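PDB 3M7I: transketolase from Campylobacter jejuni, which belongs to the thiamine diphosphate-dependent transketolase family and, as a two-chain assembly, binds this cofactor together with a magnesium ion. Local coordinates for residues 153-158 and 180-185; 30-35 and 261-266; 369-374 and 415-420; 440-445 and 495-500. All coordinates share one frame; numbering follows the deposited sequence.

Contact 1 of 4, residues 153-158 and 180-185; sequences CGDGDL and LIYDSN. With MG (magnesium ion), chain D; TPP (thiamine diphosphate), chain B.
D155 and N185 reach from the two segments to one magnesium ion, with D155 OD2 and N185 OD1 each 2.2 Å from the metal. Water 1, O2A and O2B of thiamine diphosphate and the carbonyl O of I187 complete the shell. The N185 amide works at both ends: ND2 donates to O2B of the cofactor at 2.8 Å, which fixes its rotation. From the other segment, G156 N donates to O1A at 2.9 Å. These residues match the GDG...N signature of thiamine diphosphate enzymes.

In the second shell, Y182 OH donates to D155 OD1 at 2.6 Å, nearly along the C-O axis, with ring and carboxylate planes 86° apart. Water 2 donates to the same oxygen, so with OD2 on the metal the carboxylate is gripped at both ends. Water 1 accepts from D155 N and donates to D183 O, tying both backbones to the ion. The Y182 ring is clamped between L158 CD1, 3.6 Å above its centre, and S184 CB over the rim of the opposite face. Further back, C153 N donates to I181 O and D183 N to C153 O in parallel strand pairing, while G154 N is held by D157 OD2.

Strand 178-184 lies between strands 149-153 and 237-242 of a parallel sheet, and V123 of helix 121-140 packs on C153 and D157.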
# COMPACT_ATOMS: atom_id res chain seq x y z
N CYS A 153 6.49 -18.02 10.06
CA CYS A 153 6.53 -16.55 10.10
C CYS A 153 7.30 -16.05 11.31
O CYS A 153 7.69 -16.82 12.18
CB CYS A 153 5.13 -15.94 9.99
SG CYS A 153 4.18 -16.20 11.51
N GLY A 154 7.60 -14.76 11.33
CA GLY A 154 8.33 -14.16 12.43
C GLY A 154 7.57 -12.99 13.02
O GLY A 154 6.45 -12.73 12.61
N ASP A 155 8.21 -12.28 13.93
CA ASP A 155 7.63 -11.10 14.55
C ASP A 155 7.18 -10.08 13.51
O ASP A 155 6.14 -9.42 13.64
CB ASP A 155 8.63 -10.45 15.50
CG ASP A 155 9.02 -11.41 16.63
OD1 ASP A 155 8.10 -11.79 17.38
OD2 ASP A 155 10.17 -11.80 16.74
N GLY A 156 8.01 -9.95 12.49
CA GLY A 156 7.75 -8.90 11.53
C GLY A 156 6.49 -9.18 10.78
O GLY A 156 5.72 -8.24 10.43
N ASP A 157 6.29 -10.43 10.41
CA ASP A 157 5.10 -10.76 9.64
C ASP A 157 3.83 -10.42 10.44
O ASP A 157 2.81 -9.97 9.91
CB ASP A 157 5.05 -12.25 9.29
CG ASP A 157 6.19 -12.67 8.40
OD1 ASP A 157 6.13 -12.28 7.20
OD2 ASP A 157 7.10 -13.39 8.92
N LEU A 158 3.83 -10.78 11.71
CA LEU A 158 2.63 -10.61 12.50
C LEU A 158 2.35 -9.17 12.92
O LEU A 158 1.30 -8.90 13.46
CB LEU A 158 2.74 -11.49 13.75
CG LEU A 158 2.65 -12.98 13.42
CD1 LEU A 158 2.38 -13.78 14.70
CD2 LEU A 158 1.62 -13.39 12.37
N LEU A 180 -0.01 -22.43 11.01
CA LEU A 180 0.89 -21.26 11.11
C LEU A 180 1.86 -21.40 12.24
O LEU A 180 1.42 -21.52 13.41
CB LEU A 180 0.10 -19.93 11.23
CG LEU A 180 0.94 -18.64 11.24
CD1 LEU A 180 1.69 -18.36 9.85
CD2 LEU A 180 0.01 -17.36 11.55
N ILE A 181 3.15 -21.43 11.90
CA ILE A 181 4.23 -21.58 12.90
C ILE A 181 4.98 -20.26 13.11
O ILE A 181 5.79 -19.74 12.23
CB ILE A 181 5.25 -22.75 12.56
CG1 ILE A 181 4.51 -24.04 12.20
CG2 ILE A 181 6.34 -22.89 13.74
CD1 ILE A 181 5.41 -25.11 11.54
N TYR A 182 4.74 -19.68 14.27
CA TYR A 182 5.32 -18.38 14.65
C TYR A 182 6.62 -18.54 15.39
O TYR A 182 6.64 -19.00 16.54
CB TYR A 182 4.30 -17.51 15.42
CG TYR A 182 4.74 -16.24 16.15
CD1 TYR A 182 5.72 -15.40 15.64
CD2 TYR A 182 4.08 -15.84 17.34
CE1 TYR A 182 6.09 -14.26 16.29
CE2 TYR A 182 4.43 -14.72 17.98
CZ TYR A 182 5.40 -13.87 17.44
OH TYR A 182 5.76 -12.70 18.08
N ASP A 183 7.68 -18.08 14.75
CA ASP A 183 9.00 -18.01 15.33
C ASP A 183 9.10 -16.85 16.33
O ASP A 183 9.51 -15.75 15.98
CB ASP A 183 10.05 -17.82 14.20
CG ASP A 183 11.45 -18.00 14.67
OD1 ASP A 183 11.60 -18.62 15.74
OD2 ASP A 183 12.39 -17.55 13.97
N SER A 184 8.73 -17.11 17.58
CA SER A 184 8.72 -16.08 18.59
C SER A 184 10.09 -16.02 19.31
O SER A 184 10.32 -16.71 20.31
CB SER A 184 7.57 -16.34 19.60
OG SER A 184 7.47 -15.26 20.49
N ASN A 185 11.02 -15.24 18.77
CA ASN A 185 12.38 -15.11 19.32
C ASN A 185 12.68 -13.77 20.05
O ASN A 185 13.79 -13.51 20.52
CB ASN A 185 13.39 -15.44 18.22
CG ASN A 185 13.38 -14.45 17.08
OD1 ASN A 185 12.75 -13.36 17.15
ND2 ASN A 185 14.05 -14.84 15.98
MG MG D . 11.99 -12.09 15.53
N1' TPP B . 9.06 -4.23 5.85
C2' TPP B . 8.56 -5.19 5.10
CM2 TPP B . 7.12 -5.15 4.62
N3' TPP B . 9.35 -6.18 4.70
C4' TPP B . 10.64 -6.26 5.02
N4' TPP B . 11.33 -7.30 4.56
C5' TPP B . 11.21 -5.25 5.91
C6' TPP B . 10.34 -4.25 6.26
C7' TPP B . 12.65 -5.23 6.34
N3 TPP B . 12.93 -6.35 7.20
C2 TPP B . 13.54 -7.49 6.86
S1 TPP B . 13.57 -8.70 8.14
C5 TPP B . 12.85 -7.50 9.18
C4 TPP B . 12.53 -6.33 8.49
CM4 TPP B . 11.86 -5.19 9.22
C6 TPP B . 12.53 -7.69 10.63
C7 TPP B . 12.76 -9.09 11.03
O7 TPP B . 12.04 -9.26 12.20
PA TPP B . 11.63 -10.74 12.49
O1A TPP B . 10.50 -11.19 11.63
O2A TPP B . 11.36 -10.72 13.96
O3A TPP B . 12.89 -11.61 11.99
PB TPP B . 14.08 -12.18 12.92
O1B TPP B . 14.98 -12.83 11.93
O2B TPP B . 13.41 -12.98 14.04
O3B TPP B . 14.80 -10.97 13.45
O HOH W 1 10.91 -13.70 14.68
O HOH W 2 8.74 -12.84 19.78

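Contact 2 of 4, residues 30-35 and 261-266; sequences GHPGAP and APLGEE. With RP5 (5-O-phosphono-beta-D-ribofuranose), chain E.
L263 meets P32 through a side chain whose CG stands beside its own backbone N (chi1 -56°); with CD1 extended away from CA (chi2 168°), the other branch, CD2, is turned onto the pyrrolidine ring. The CB of H31 points away from 261-266, and its imidazole extends to the bound 5-O-phosphono-beta-D-ribofuranose.

The L263 and P32 side chains slide past each other in opposite directions, CD2 of L263 coming 3.6 Å from CG of P32 and CG of L263 lying 3.7 Å from CB of P32. The carbonyl of A261 meets the neighbouring CG-CD edge of the ring, its O 3.2 Å from P32 CD. G30 O and A261 N approach to 3.3 Å, yet at an angle too poor for a hydrogen bond, so the two segments are joined by packing alone. G30 has a positive phi (125°) that suits glycine.

The contact with this ligand is less certain: NE2 of H31 makes at most a weak bond to O1, its modelled position being too close to the ligand. The imidazole meets those of H70 and H259 edge-to-face, and D452 of the second subunit packs against it.

The contact brings the turn before helix 33-48 against the approach to helix 265-275, where G264 is the N-cap. Helix 6-27 backs both, with V24 against P32, A21 against L263, and Q25 OE1 accepting from G264 N.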
# COMPACT_ATOMS: atom_id res chain seq x y z
N GLY A 30 23.66 -11.73 4.10
CA GLY A 30 22.51 -12.57 4.42
C GLY A 30 22.18 -12.67 5.89
O GLY A 30 22.71 -11.87 6.71
N HIS A 31 21.27 -13.57 6.18
CA HIS A 31 20.56 -13.61 7.45
C HIS A 31 20.76 -14.95 8.07
O HIS A 31 20.13 -15.88 7.67
CB HIS A 31 19.09 -13.33 7.23
CG HIS A 31 18.82 -12.02 6.56
ND1 HIS A 31 18.94 -11.86 5.18
CD2 HIS A 31 18.38 -10.84 7.05
CE1 HIS A 31 18.63 -10.61 4.87
NE2 HIS A 31 18.27 -9.97 5.97
N PRO A 32 21.71 -15.07 9.02
CA PRO A 32 21.88 -16.35 9.69
C PRO A 32 21.03 -16.62 10.96
O PRO A 32 20.84 -17.79 11.35
CB PRO A 32 23.39 -16.33 10.07
CG PRO A 32 23.64 -14.98 10.38
CD PRO A 32 22.71 -14.10 9.49
N GLY A 33 20.48 -15.59 11.56
CA GLY A 33 19.80 -15.76 12.85
C GLY A 33 18.57 -16.59 12.78
O GLY A 33 18.38 -17.52 13.55
N ALA A 34 17.66 -16.21 11.89
CA ALA A 34 16.41 -16.95 11.74
C ALA A 34 16.62 -18.41 11.28
O ALA A 34 16.03 -19.37 11.88
CB ALA A 34 15.39 -16.18 10.80
N PRO A 35 17.55 -18.64 10.33
CA PRO A 35 17.84 -20.04 9.99
C PRO A 35 18.23 -20.88 11.20
O PRO A 35 17.70 -21.99 11.34
CB PRO A 35 19.07 -19.92 9.05
CG PRO A 35 18.61 -18.70 8.24
CD PRO A 35 18.08 -17.73 9.28
N ALA A 261 23.50 -10.12 9.35
CA ALA A 261 24.91 -10.04 8.95
C ALA A 261 25.57 -11.37 9.26
O ALA A 261 25.09 -12.09 10.15
CB ALA A 261 25.63 -8.87 9.69
N PRO A 262 26.62 -11.72 8.53
CA PRO A 262 27.29 -12.99 8.73
C PRO A 262 27.71 -13.20 10.19
O PRO A 262 28.04 -12.21 10.90
CB PRO A 262 28.52 -12.85 7.87
CG PRO A 262 28.11 -11.94 6.77
CD PRO A 262 27.19 -10.96 7.38
N LEU A 263 27.71 -14.45 10.63
CA LEU A 263 28.10 -14.73 12.04
C LEU A 263 29.58 -14.54 12.30
O LEU A 263 29.98 -14.21 13.45
CB LEU A 263 27.72 -16.13 12.44
CG LEU A 263 26.29 -16.64 12.34
CD1 LEU A 263 26.30 -18.12 12.52
CD2 LEU A 263 25.42 -15.90 13.41
N GLY A 264 30.40 -14.68 11.26
CA GLY A 264 31.86 -14.50 11.40
C GLY A 264 32.51 -15.87 11.46
O GLY A 264 31.96 -16.80 12.03
N GLU A 265 33.71 -15.99 10.93
CA GLU A 265 34.40 -17.31 10.87
C GLU A 265 34.66 -17.96 12.25
O GLU A 265 34.50 -19.17 12.39
CB GLU A 265 35.72 -17.20 10.09
CG GLU A 265 35.48 -17.00 8.57
CD GLU A 265 36.77 -16.73 7.76
OE1 GLU A 265 37.90 -16.77 8.32
OE2 GLU A 265 36.63 -16.46 6.54
N GLU A 266 35.00 -17.17 13.26
CA GLU A 266 35.39 -17.78 14.56
C GLU A 266 34.18 -18.21 15.33
O GLU A 266 34.17 -19.29 15.96
CB GLU A 266 36.29 -16.83 15.37
CG GLU A 266 37.51 -16.41 14.51
CD GLU A 266 38.70 -15.88 15.32
OE1 GLU A 266 38.54 -15.66 16.55
OE2 GLU A 266 39.80 -15.70 14.71
C1 RP5 E . 17.15 -6.82 5.24
O4 RP5 E . 17.69 -5.54 5.13
C2 RP5 E . 17.77 -7.43 6.48
O2 RP5 E . 16.78 -7.43 7.48
C3 RP5 E . 19.04 -6.63 6.75
O3 RP5 E . 19.29 -6.33 8.10
C4 RP5 E . 18.76 -5.35 6.02
C5 RP5 E . 19.96 -4.96 5.20
O5 RP5 E . 20.91 -4.42 6.11
P' RP5 E . 21.74 -3.24 5.49
O1X RP5 E . 21.73 -1.99 6.31
O2X RP5 E . 21.11 -3.09 3.99
O3X RP5 E . 23.32 -3.58 5.42
O1 RP5 E . 17.54 -7.60 4.13

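Contact 3 of 4, residues 369-374 and 415-420; sequences GPSNKT and ATFFIF. With TPP (thiamine diphosphate), chain C; RP5 (5-O-phosphono-beta-D-ribofuranose), chain F.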
# COMPACT_ATOMS: atom_id res chain seq x y z
N GLY A 369 -18.38 -5.29 -4.66
CA GLY A 369 -19.02 -6.05 -5.75
C GLY A 369 -20.05 -5.27 -6.53
O GLY A 369 -19.95 -5.19 -7.76
N PRO A 370 -21.01 -4.70 -5.82
CA PRO A 370 -22.05 -3.94 -6.47
C PRO A 370 -21.61 -2.65 -7.24
O PRO A 370 -22.32 -2.26 -8.15
CB PRO A 370 -23.02 -3.62 -5.33
CG PRO A 370 -22.72 -4.48 -4.26
CD PRO A 370 -21.30 -4.92 -4.40
N SER A 371 -20.48 -2.01 -6.86
CA SER A 371 -20.01 -0.79 -7.46
C SER A 371 -18.95 -1.13 -8.53
O SER A 371 -18.88 -0.50 -9.63
CB SER A 371 -19.45 0.09 -6.37
OG SER A 371 -19.04 1.29 -6.89
N ASN A 372 -18.14 -2.16 -8.28
CA ASN A 372 -17.16 -2.64 -9.29
C ASN A 372 -17.83 -3.45 -10.40
O ASN A 372 -17.25 -3.66 -11.44
CB ASN A 372 -16.06 -3.55 -8.66
CG ASN A 372 -15.10 -2.80 -7.70
OD1 ASN A 372 -14.91 -1.52 -7.72
ND2 ASN A 372 -14.56 -3.59 -6.74
N LYS A 373 -19.07 -3.90 -10.14
CA LYS A 373 -19.79 -4.73 -11.09
C LYS A 373 -19.10 -6.08 -11.32
O LYS A 373 -19.08 -6.56 -12.39
CB LYS A 373 -20.04 -3.97 -12.41
CG LYS A 373 -20.70 -2.60 -12.24
CD LYS A 373 -22.05 -2.70 -11.48
CE LYS A 373 -22.87 -1.40 -11.40
NZ LYS A 373 -23.47 -1.09 -12.68
N THR A 374 -18.66 -6.75 -10.25
CA THR A 374 -17.91 -7.97 -10.38
C THR A 374 -18.68 -9.22 -9.89
O THR A 374 -18.18 -10.34 -9.93
CB THR A 374 -16.57 -7.82 -9.57
OG1 THR A 374 -16.86 -7.49 -8.21
CG2 THR A 374 -15.69 -6.73 -10.20
N ALA A 415 -10.65 -7.24 -7.21
CA ALA A 415 -11.35 -6.00 -7.54
C ALA A 415 -11.49 -5.02 -6.40
O ALA A 415 -11.82 -5.36 -5.25
CB ALA A 415 -12.78 -6.34 -8.17
N THR A 416 -11.27 -3.74 -6.77
CA THR A 416 -11.51 -2.58 -5.96
C THR A 416 -11.56 -1.30 -6.86
O THR A 416 -11.41 -1.43 -8.08
CB THR A 416 -10.48 -2.43 -4.81
OG1 THR A 416 -10.90 -1.39 -3.93
CG2 THR A 416 -9.02 -2.29 -5.37
N PHE A 417 -11.78 -0.13 -6.23
CA PHE A 417 -11.65 1.18 -6.92
C PHE A 417 -10.16 1.39 -7.24
O PHE A 417 -9.26 1.00 -6.49
CB PHE A 417 -12.12 2.36 -6.11
CG PHE A 417 -13.58 2.39 -5.78
CD1 PHE A 417 -14.51 1.79 -6.63
CD2 PHE A 417 -14.01 3.02 -4.67
CE1 PHE A 417 -15.86 1.86 -6.30
CE2 PHE A 417 -15.40 3.07 -4.34
CZ PHE A 417 -16.27 2.52 -5.19
N PHE A 418 -9.87 1.98 -8.38
CA PHE A 418 -8.48 2.16 -8.74
C PHE A 418 -7.69 2.95 -7.71
O PHE A 418 -6.48 2.66 -7.53
CB PHE A 418 -8.44 2.90 -10.11
CG PHE A 418 -7.09 2.98 -10.80
CD1 PHE A 418 -6.13 2.00 -10.71
CD2 PHE A 418 -6.89 3.99 -11.73
CE1 PHE A 418 -4.96 2.08 -11.40
CE2 PHE A 418 -5.74 4.04 -12.49
CZ PHE A 418 -4.78 3.07 -12.35
N ILE A 419 -8.34 3.91 -7.00
CA ILE A 419 -7.65 4.65 -6.00
C ILE A 419 -7.13 3.69 -4.91
O ILE A 419 -6.04 3.88 -4.37
CB ILE A 419 -8.46 5.83 -5.39
CG1 ILE A 419 -7.57 6.69 -4.50
CG2 ILE A 419 -9.70 5.31 -4.67
CD1 ILE A 419 -6.27 7.16 -5.03
N PHE A 420 -7.90 2.67 -4.58
CA PHE A 420 -7.48 1.74 -3.54
C PHE A 420 -6.62 0.57 -4.06
O PHE A 420 -6.26 -0.31 -3.27
CB PHE A 420 -8.69 1.31 -2.71
CG PHE A 420 -9.49 2.48 -2.17
CD1 PHE A 420 -8.90 3.49 -1.55
CD2 PHE A 420 -10.87 2.52 -2.31
CE1 PHE A 420 -9.64 4.64 -1.04
CE2 PHE A 420 -11.61 3.63 -1.83
CZ PHE A 420 -10.98 4.67 -1.21
N1' TPP C . -11.55 0.72 0.64
C2' TPP C . -11.02 1.70 1.34
CM2 TPP C . -9.61 1.63 1.88
N3' TPP C . -11.72 2.82 1.51
C4' TPP C . -12.94 3.00 1.01
N4' TPP C . -13.55 4.16 1.24
C5' TPP C . -13.58 1.90 0.29
C6' TPP C . -12.79 0.79 0.14
C7' TPP C . -14.95 1.97 -0.33
N3 TPP C . -15.96 2.07 0.71
C2 TPP C . -16.58 3.18 1.10
S1 TPP C . -17.64 2.94 2.49
C5 TPP C . -17.28 1.24 2.39
C4 TPP C . -16.31 0.98 1.40
CM4 TPP C . -15.84 -0.44 1.19
C6 TPP C . -17.85 0.17 3.26
C7 TPP C . -18.65 0.77 4.34
O7 TPP C . -18.74 -0.22 5.32
PA TPP C . -19.00 0.32 6.75
O1A TPP C . -17.77 0.91 7.36
O2A TPP C . -19.56 -0.87 7.45
O3A TPP C . -19.98 1.58 6.54
PB TPP C . -21.59 1.56 6.70
O1B TPP C . -21.97 2.95 6.33
O2B TPP C . -21.88 0.99 8.10
O3B TPP C . -22.10 0.65 5.62
C1 RP5 F . -18.41 5.04 -1.95
O4 RP5 F . -18.41 4.52 -3.25
C2 RP5 F . -19.74 4.65 -1.34
O2 RP5 F . -19.48 3.61 -0.43
C3 RP5 F . -20.66 4.34 -2.51
O3 RP5 F . -21.50 3.21 -2.35
C4 RP5 F . -19.68 4.05 -3.61
C5 RP5 F . -20.09 4.78 -4.86
O5 RP5 F . -21.17 4.04 -5.42
P' RP5 F . -21.17 4.05 -6.98
O1X RP5 F . -21.24 2.69 -7.60
O2X RP5 F . -19.82 4.90 -7.35
O3X RP5 F . -22.48 4.76 -7.60
O1 RP5 F . -18.36 6.45 -2.01
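N372 and T374 pack against A415 where the short helix 369-372 and the turn after it cover the end of strand 411-417, in the parallel-sheet pyrimidine-binding domain of the thiamine diphosphate-binding fold. The tight part is buried and mixes one methyl-methyl contact with the N372 amide packed along the strand. A415 CB is met by T374 CG2 at 3.6 Å and by N372 ND2 at the same distance. With CG beside the backbone N (chi1 -67°), the N372 amide is directed at the strand, its plane 83° from the F417 ring and OD1 3.5 Å from F417 CD1. That oxygen accepts its hydrogen bond from outside the two segments, from T443 OG1.

The outer side is looser: P370 is exposed, though it packs on E190 of the second subunit, and K373, partly exposed at positive phi just past the helix, swings its amine to a salt bridge with D345. Beyond the strand, F420 lays one ring face over the pyrimidine of thiamine diphosphate, while I419 CG2 covers the other.

S371 closes the contact. Its OG lies in the plane of the F417 ring, 3.3 Å from CE1 at the edge, and donates a 2.7 Å hydrogen bond to O1X of 5-O-phosphono-beta-D-ribofuranose.

Contact 4 of 4, residues 440-445 and 495-500; sequences FIFTHD and PSAFVL. With RP5 (5-O-phosphono-beta-D-ribofuranose), chain F.
F440 and F442 straddle A497 across two neighbouring parallel strands, 439-443 and 496-499, of the six-stranded sheet in the pyrimidine-binding part of the fold. The small methyl of A497 fills the dip between the larger residues, its CB 4.0 Å from F440 CB and 3.8 Å from F442 CE2. V499 follows on the same face, and its first torsion, with CG1 anti to the backbone N (chi1 174°), places CG1 3.4 Å from D445 CB. The D445 carboxylate continues past it to a salt bridge with R475.

On the other face, I441 offers two bumps. CD1 touches F498 CD2 at 3.8 Å, and CG2 meets L500 CD1 at 3.7 Å. L500 CD1 also abuts T443 CG2, so this methyl is seated between two side chains of the adjacent strand. Helix 479-491 covers this face, W486 stacking on the F498 ring.

The backbones are stitched by alternating hydrogen bonds from F440 N, F498 N, F442 N and L500 N, the strand axes crossing at -17°. Just past the strand, H444 ND1 donates to T443 OG1, which steadies the imidazole, and on its far side NE2 donates to O2X of 5-O-phosphono-beta-D-ribofuranose at 2.7 Å with an N-H...O angle of 161°.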
# COMPACT_ATOMS: atom_id res chain seq x y z
N PHE A 440 -6.41 -7.92 -12.22
CA PHE A 440 -6.73 -6.84 -11.30
C PHE A 440 -7.79 -5.97 -11.91
O PHE A 440 -7.60 -5.45 -13.00
CB PHE A 440 -5.45 -6.03 -10.94
CG PHE A 440 -4.48 -6.81 -10.08
CD1 PHE A 440 -4.50 -6.69 -8.71
CD2 PHE A 440 -3.60 -7.71 -10.66
CE1 PHE A 440 -3.60 -7.45 -7.94
CE2 PHE A 440 -2.73 -8.48 -9.92
CZ PHE A 440 -2.72 -8.30 -8.55
N ILE A 441 -8.92 -5.88 -11.24
CA ILE A 441 -10.03 -5.07 -11.74
C ILE A 441 -10.19 -3.77 -10.92
O ILE A 441 -10.49 -3.75 -9.74
CB ILE A 441 -11.37 -5.91 -11.67
CG1 ILE A 441 -11.18 -7.32 -12.27
CG2 ILE A 441 -12.53 -5.12 -12.22
CD1 ILE A 441 -10.69 -7.32 -13.67
N PHE A 442 -9.91 -2.64 -11.60
CA PHE A 442 -9.87 -1.36 -10.95
C PHE A 442 -10.90 -0.40 -11.65
O PHE A 442 -10.62 0.19 -12.72
CB PHE A 442 -8.47 -0.72 -11.08
CG PHE A 442 -7.36 -1.48 -10.40
CD1 PHE A 442 -7.55 -2.18 -9.22
CD2 PHE A 442 -6.10 -1.52 -10.99
CE1 PHE A 442 -6.48 -2.84 -8.62
CE2 PHE A 442 -5.02 -2.18 -10.39
CZ PHE A 442 -5.25 -2.88 -9.22
N THR A 443 -12.01 -0.19 -10.99
CA THR A 443 -13.05 0.74 -11.46
C THR A 443 -12.86 2.14 -10.95
O THR A 443 -11.99 2.44 -10.14
CB THR A 443 -14.48 0.17 -11.20
OG1 THR A 443 -14.86 0.33 -9.82
CG2 THR A 443 -14.56 -1.33 -11.73
N HIS A 444 -13.72 3.07 -11.40
CA HIS A 444 -13.69 4.42 -10.83
C HIS A 444 -12.34 5.08 -11.11
O HIS A 444 -11.67 5.62 -10.25
CB HIS A 444 -14.09 4.38 -9.36
CG HIS A 444 -15.52 3.99 -9.14
ND1 HIS A 444 -16.05 2.77 -9.56
CD2 HIS A 444 -16.51 4.63 -8.47
CE1 HIS A 444 -17.33 2.73 -9.23
NE2 HIS A 444 -17.63 3.83 -8.55
N ASP A 445 -12.01 5.11 -12.37
CA ASP A 445 -10.62 5.34 -12.76
C ASP A 445 -10.14 6.79 -12.75
O ASP A 445 -8.95 7.02 -13.02
CB ASP A 445 -10.34 4.79 -14.13
CG ASP A 445 -11.04 5.55 -15.26
OD1 ASP A 445 -12.21 5.98 -15.12
OD2 ASP A 445 -10.40 5.68 -16.35
N PRO A 495 0.71 -10.73 -15.48
CA PRO A 495 -0.58 -10.19 -14.96
C PRO A 495 -0.97 -8.90 -15.69
O PRO A 495 -0.16 -8.26 -16.38
CB PRO A 495 -0.32 -9.94 -13.48
CG PRO A 495 1.19 -9.82 -13.38
CD PRO A 495 1.77 -10.67 -14.47
N SER A 496 -2.25 -8.57 -15.58
CA SER A 496 -2.85 -7.40 -16.26
C SER A 496 -3.79 -6.71 -15.24
O SER A 496 -4.40 -7.40 -14.36
CB SER A 496 -3.71 -7.83 -17.48
OG SER A 496 -2.96 -8.35 -18.57
N ALA A 497 -3.94 -5.40 -15.36
CA ALA A 497 -4.99 -4.68 -14.70
C ALA A 497 -5.92 -4.10 -15.72
O ALA A 497 -5.48 -3.75 -16.86
CB ALA A 497 -4.41 -3.54 -13.88
N PHE A 498 -7.14 -3.95 -15.29
CA PHE A 498 -8.17 -3.34 -16.09
C PHE A 498 -8.64 -2.06 -15.38
O PHE A 498 -9.13 -2.09 -14.24
CB PHE A 498 -9.34 -4.30 -16.36
CG PHE A 498 -8.93 -5.50 -17.11
CD1 PHE A 498 -9.07 -5.55 -18.49
CD2 PHE A 498 -8.29 -6.57 -16.47
CE1 PHE A 498 -8.68 -6.68 -19.21
CE2 PHE A 498 -7.92 -7.69 -17.17
CZ PHE A 498 -8.06 -7.73 -18.56
N VAL A 499 -8.50 -0.93 -16.06
CA VAL A 499 -8.75 0.36 -15.47
C VAL A 499 -10.01 0.86 -16.14
O VAL A 499 -10.01 1.15 -17.33
CB VAL A 499 -7.57 1.32 -15.70
CG1 VAL A 499 -7.89 2.74 -15.21
CG2 VAL A 499 -6.28 0.75 -15.02
N LEU A 500 -11.05 0.97 -15.36
CA LEU A 500 -12.44 1.05 -15.84
C LEU A 500 -13.21 2.27 -15.28
O LEU A 500 -12.96 2.72 -14.20
CB LEU A 500 -13.16 -0.27 -15.45
CG LEU A 500 -12.40 -1.51 -15.88
CD1 LEU A 500 -12.94 -2.79 -15.11
CD2 LEU A 500 -12.48 -1.61 -17.38
C1 RP5 F . -18.41 5.04 -1.95
O4 RP5 F . -18.41 4.52 -3.25
C2 RP5 F . -19.74 4.65 -1.34
O2 RP5 F . -19.48 3.61 -0.43
C3 RP5 F . -20.66 4.34 -2.51
O3 RP5 F . -21.50 3.21 -2.35
C4 RP5 F . -19.68 4.05 -3.61
C5 RP5 F . -20.09 4.78 -4.86
O5 RP5 F . -21.17 4.04 -5.42
P' RP5 F . -21.17 4.05 -6.98
O1X RP5 F . -21.24 2.69 -7.60
O2X RP5 F . -19.82 4.90 -7.35
O3X RP5 F . -22.48 4.76 -7.60
O1 RP5 F . -18.36 6.45 -2.01

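Contact 1 is nested within the chain loop closed by contact 2, their centres 19 Å apart, and both lie in the thiamine diphosphate-binding domain. Contacts 3 and 4 follow in series in the pyrimidine-binding domain. Their centres are only 9 Å apart, and they touch because strands 411-417 and 439-443 are sheet neighbours: F418 N probably bonds to T443 O, and the F417 ring packs on H444. The two pairs are far apart within one chain, contacts 2 and 3 having centres 45 Å apart. The dimer resolves this, since G156 and N185 of one subunit hold the thiamine diphosphate that F420 of the other faces; each site is therefore shared between subunits.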